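Local coordinates for protein inositol dehydrogenase (Lactobacillus casei, PDB 4MKX) that probably acts as an NAD-dependent dehydrogenase that oxidises scyllo-inositol, as a member of the Gfo/Idh/MocA oxidoreductase family, at residues K39-A43 with E311-V315; F72-V76 with S99-K105. All coordinates share one frame; numbering follows the deposited sequence.

Overall arrangement
Contact 1 (K39-A43 with E311-V315) and contact 2 (F72-V76 with S99-K105) both lie at the parallel six-stranded sheet of the Rossmann-type domain, contact 2 between two helices that pack on it. Their centres lie 20 Å apart and their nearest atoms about 7 Å, so they do not touch. Along the chain contact 2 falls between the two halves of contact 1. It joins helices 72-78 and 93-102, neighbours in sequence with strand 83-86 between them, and is internal to the nucleotide-binding fold. Contact 1 spans 267 intervening residues and brings helix 304-319 back to the turn between helix 27-38 and strand 43-49, tying the late part of the chain to the Rossmann unit.

Contact 1 (K39-A43 with E311-V315); sequences KIQHA and EQAFV
Q312 reaches from its helix to the turn I40-A43 and grips the backbone of Q41 with both ends of its amide. Its CB passes the tip of I40, with CD1 4.2 Å away. From there CG runs anti to the backbone N (chi1 -168°), and a bend at chi2 turns the amide toward the turn, CD lying 3.8 Å from I40 CG2. OE1 accepts the Q41 N-H at 2.8 Å, in the carbonyl plane and on a lone pair. The same oxygen lies 3.4 Å from I40 CG2. On the other branch NE2 donates to Q41 O at 3.1 Å in a nearly straight bond (173°), though NE2 stands somewhat off the plane of the Q41 carbonyl; N316 OD1 takes a further bond from NE2. Two bonds to one residue, one donated and one accepted, fix the rotation of the amide and satisfy both polar groups of Q41's backbone.

I40 CD1 lies 3.8 Å from E311 CB and beside OE1 of the carboxylate, which is bonded to H32 and N35. V315 splits its branches: CG1 packs on the carbonyl oxygens of Q41 and H42, CG2 on I40 CG2 and A43 CB. The type II turn, between helix 27-38 and strand 43-49, is held against helix 304-319, whose V315 also covers I18 and I20: a late helix packed on the Rossmann sheet of a Gfo/Idh/MocA dehydrogenase.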
# COMPACT_ATOMS: atom_id res chain seq x y z
N LYS A 39 -21.49 6.55 -26.26
CA LYS A 39 -20.04 6.43 -26.17
C LYS A 39 -19.40 5.51 -27.20
O LYS A 39 -18.22 5.63 -27.50
CB LYS A 39 -19.66 5.97 -24.76
CG LYS A 39 -20.00 6.98 -23.69
CD LYS A 39 -19.76 6.40 -22.30
CE LYS A 39 -20.31 7.31 -21.22
NZ LYS A 39 -19.83 8.72 -21.37
N ILE A 40 -20.18 4.56 -27.72
CA ILE A 40 -19.60 3.54 -28.58
C ILE A 40 -19.51 4.03 -30.02
O ILE A 40 -20.49 4.53 -30.58
CB ILE A 40 -20.38 2.20 -28.48
CG1 ILE A 40 -20.31 1.66 -27.04
CG2 ILE A 40 -19.83 1.18 -29.46
CD1 ILE A 40 -18.89 1.35 -26.55
N GLN A 41 -18.33 3.88 -30.62
CA GLN A 41 -18.13 4.32 -32.00
C GLN A 41 -18.84 3.38 -32.96
O GLN A 41 -18.86 2.18 -32.73
CB GLN A 41 -16.65 4.30 -32.37
CG GLN A 41 -15.74 5.17 -31.54
CD GLN A 41 -14.29 5.02 -31.96
OE1 GLN A 41 -13.47 4.48 -31.22
NE2 GLN A 41 -13.98 5.47 -33.18
N HIS A 42 -19.37 3.93 -34.05
CA HIS A 42 -19.95 3.16 -35.15
C HIS A 42 -21.16 2.34 -34.72
O HIS A 42 -21.43 1.29 -35.28
CB HIS A 42 -18.91 2.24 -35.80
CG HIS A 42 -17.66 2.94 -36.22
ND1 HIS A 42 -17.67 4.11 -36.94
CD2 HIS A 42 -16.36 2.63 -36.02
CE1 HIS A 42 -16.42 4.49 -37.17
NE2 HIS A 42 -15.61 3.61 -36.62
N ALA A 43 -21.89 2.84 -33.73
CA ALA A 43 -23.06 2.13 -33.25
C ALA A 43 -24.20 3.10 -32.97
O ALA A 43 -23.98 4.26 -32.61
CB ALA A 43 -22.73 1.33 -32.00
N GLU A 311 -18.24 -3.81 -25.27
CA GLU A 311 -19.25 -3.33 -26.21
C GLU A 311 -18.57 -2.90 -27.50
O GLU A 311 -19.03 -3.24 -28.59
CB GLU A 311 -20.02 -2.16 -25.61
CG GLU A 311 -20.91 -2.53 -24.42
CD GLU A 311 -21.13 -1.38 -23.48
OE1 GLU A 311 -20.56 -0.30 -23.75
OE2 GLU A 311 -21.82 -1.53 -22.46
N GLN A 312 -17.47 -2.17 -27.39
CA GLN A 312 -16.76 -1.71 -28.58
C GLN A 312 -16.18 -2.88 -29.34
O GLN A 312 -16.18 -2.89 -30.58
CB GLN A 312 -15.67 -0.70 -28.22
CG GLN A 312 -15.10 0.04 -29.44
CD GLN A 312 -16.12 0.96 -30.10
OE1 GLN A 312 -16.49 2.00 -29.54
NE2 GLN A 312 -16.59 0.58 -31.29
N ALA A 313 -15.68 -3.88 -28.62
CA ALA A 313 -15.12 -5.05 -29.26
C ALA A 313 -16.18 -5.80 -30.07
O ALA A 313 -15.89 -6.33 -31.14
CB ALA A 313 -14.48 -5.97 -28.23
N PHE A 314 -17.40 -5.86 -29.55
CA PHE A 314 -18.49 -6.53 -30.27
C PHE A 314 -18.80 -5.81 -31.57
O PHE A 314 -18.88 -6.44 -32.63
CB PHE A 314 -19.72 -6.64 -29.37
CG PHE A 314 -20.93 -7.19 -30.07
CD1 PHE A 314 -21.01 -8.54 -30.42
CD2 PHE A 314 -22.00 -6.36 -30.35
CE1 PHE A 314 -22.14 -9.04 -31.06
CE2 PHE A 314 -23.13 -6.85 -30.99
CZ PHE A 314 -23.20 -8.20 -31.34
N VAL A 315 -18.94 -4.50 -31.49
CA VAL A 315 -19.21 -3.68 -32.68
C VAL A 315 -18.10 -3.80 -33.72
O VAL A 315 -18.37 -3.98 -34.91
CB VAL A 315 -19.47 -2.21 -32.30
CG1 VAL A 315 -19.51 -1.33 -33.54
CG2 VAL A 315 -20.77 -2.09 -31.52

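Contact 2 (F72-V76 with S99-K105); sequences FDDMV and SALNAGK
D73 and S99 form the direct polar link between the two helices. S99 OG, set anti to its own backbone nitrogen (chi1 166°), donates to D73 OD1 at 2.8 Å, meeting the carboxylate on its anti side and 26° out of its plane. Replacing D73 with alanine removes that acceptor and is likely to leave the S99 hydroxyl without its mate and able to turn. The edge of the F72 ring also borders this hydroxyl.

Apolar packing centres on V76. Its CG1 is pressed against A103 CB at 3.4 Å, tighter than usual for two carbons, and also touches K105 CG at 3.6 Å. The F72 ring comes edge-on, CZ lying 4.2 Å from A100 CB, while V76 CG2, from the same helix, lies over one face near the rim.

K105 and V76 run past each other in opposite directions, bringing K105 CE to 3.5 Å from V76 O. A water adds an indirect link: it donates to V76 O at 2.9 Å and weakly accepts from K105 NZ, whose stronger partner is I81 O.

A Schellman motif with G104 at C-prime ends helix 93-102, and K105 then leads into strand 106-109. A100 rests on V107 of that strand, while M75 packs on A47 and T49 of strand 43-49, so the paired helices lie side by side against the parallel sheet.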
# COMPACT_ATOMS: atom_id res chain seq x y z
N PHE A 72 -39.92 -9.56 -27.88
CA PHE A 72 -38.60 -9.72 -28.48
C PHE A 72 -38.62 -10.19 -29.92
O PHE A 72 -37.87 -9.69 -30.77
CB PHE A 72 -37.72 -10.65 -27.63
CG PHE A 72 -36.33 -10.83 -28.18
CD1 PHE A 72 -35.33 -9.90 -27.89
CD2 PHE A 72 -36.00 -11.92 -28.97
CE1 PHE A 72 -34.05 -10.05 -28.39
CE2 PHE A 72 -34.73 -12.08 -29.48
CZ PHE A 72 -33.74 -11.15 -29.18
N ASP A 73 -39.47 -11.16 -30.23
CA ASP A 73 -39.53 -11.67 -31.59
C ASP A 73 -40.04 -10.61 -32.54
O ASP A 73 -39.64 -10.57 -33.69
CB ASP A 73 -40.39 -12.93 -31.67
CG ASP A 73 -39.83 -14.06 -30.83
OD1 ASP A 73 -38.84 -14.67 -31.27
OD2 ASP A 73 -40.37 -14.31 -29.73
N ASP A 74 -40.93 -9.75 -32.04
CA ASP A 74 -41.45 -8.65 -32.84
C ASP A 74 -40.30 -7.72 -33.20
O ASP A 74 -40.17 -7.29 -34.34
CB ASP A 74 -42.53 -7.90 -32.07
CG ASP A 74 -43.25 -6.87 -32.92
OD1 ASP A 74 -43.10 -6.91 -34.16
OD2 ASP A 74 -43.95 -6.01 -32.35
N MET A 75 -39.43 -7.44 -32.23
CA MET A 75 -38.29 -6.56 -32.50
C MET A 75 -37.34 -7.14 -33.54
O MET A 75 -36.94 -6.46 -34.48
CB MET A 75 -37.50 -6.26 -31.22
CG MET A 75 -36.26 -5.40 -31.50
SD MET A 75 -35.33 -4.92 -30.02
CE MET A 75 -34.72 -6.51 -29.47
N VAL A 76 -36.97 -8.40 -33.36
CA VAL A 76 -35.98 -9.01 -34.25
C VAL A 76 -36.51 -9.21 -35.69
O VAL A 76 -35.75 -9.19 -36.66
CB VAL A 76 -35.46 -10.30 -33.62
CG1 VAL A 76 -34.35 -10.87 -34.45
CG2 VAL A 76 -34.92 -10.00 -32.23
N SER A 99 -33.62 -17.06 -31.54
CA SER A 99 -34.49 -16.24 -32.37
C SER A 99 -33.71 -15.16 -33.12
O SER A 99 -33.95 -14.92 -34.30
CB SER A 99 -35.56 -15.58 -31.52
OG SER A 99 -36.19 -14.54 -32.25
N ALA A 100 -32.78 -14.51 -32.42
CA ALA A 100 -32.01 -13.45 -33.06
C ALA A 100 -31.15 -14.00 -34.19
O ALA A 100 -31.06 -13.40 -35.26
CB ALA A 100 -31.14 -12.73 -32.03
N LEU A 101 -30.52 -15.15 -33.95
CA LEU A 101 -29.65 -15.75 -34.96
C LEU A 101 -30.47 -16.21 -36.16
O LEU A 101 -30.05 -16.05 -37.31
CB LEU A 101 -28.86 -16.92 -34.37
CG LEU A 101 -27.75 -16.53 -33.40
CD1 LEU A 101 -27.08 -17.79 -32.85
CD2 LEU A 101 -26.74 -15.64 -34.08
N ASN A 102 -31.64 -16.78 -35.89
CA ASN A 102 -32.52 -17.24 -36.97
C ASN A 102 -33.03 -16.09 -37.84
O ASN A 102 -33.34 -16.29 -39.02
CB ASN A 102 -33.69 -18.05 -36.39
CG ASN A 102 -33.27 -19.46 -35.96
OD1 ASN A 102 -32.42 -20.09 -36.60
ND2 ASN A 102 -33.86 -19.96 -34.88
N ALA A 103 -33.10 -14.89 -37.27
CA ALA A 103 -33.52 -13.72 -38.02
C ALA A 103 -32.33 -12.96 -38.58
O ALA A 103 -32.47 -11.83 -39.06
CB ALA A 103 -34.37 -12.83 -37.17
N GLY A 104 -31.16 -13.58 -38.53
CA GLY A 104 -29.96 -13.03 -39.14
C GLY A 104 -29.33 -11.86 -38.39
O GLY A 104 -28.74 -10.98 -39.01
N LYS A 105 -29.44 -11.86 -37.07
CA LYS A 105 -28.84 -10.77 -36.28
C LYS A 105 -27.63 -11.27 -35.50
O LYS A 105 -27.64 -12.38 -34.96
CB LYS A 105 -29.86 -10.18 -35.31
CG LYS A 105 -31.21 -9.85 -35.94
CD LYS A 105 -31.07 -8.92 -37.14
CE LYS A 105 -32.43 -8.58 -37.73
NZ LYS A 105 -32.33 -7.80 -39.00
O HOH W 1 -35.38 -6.93 -38.36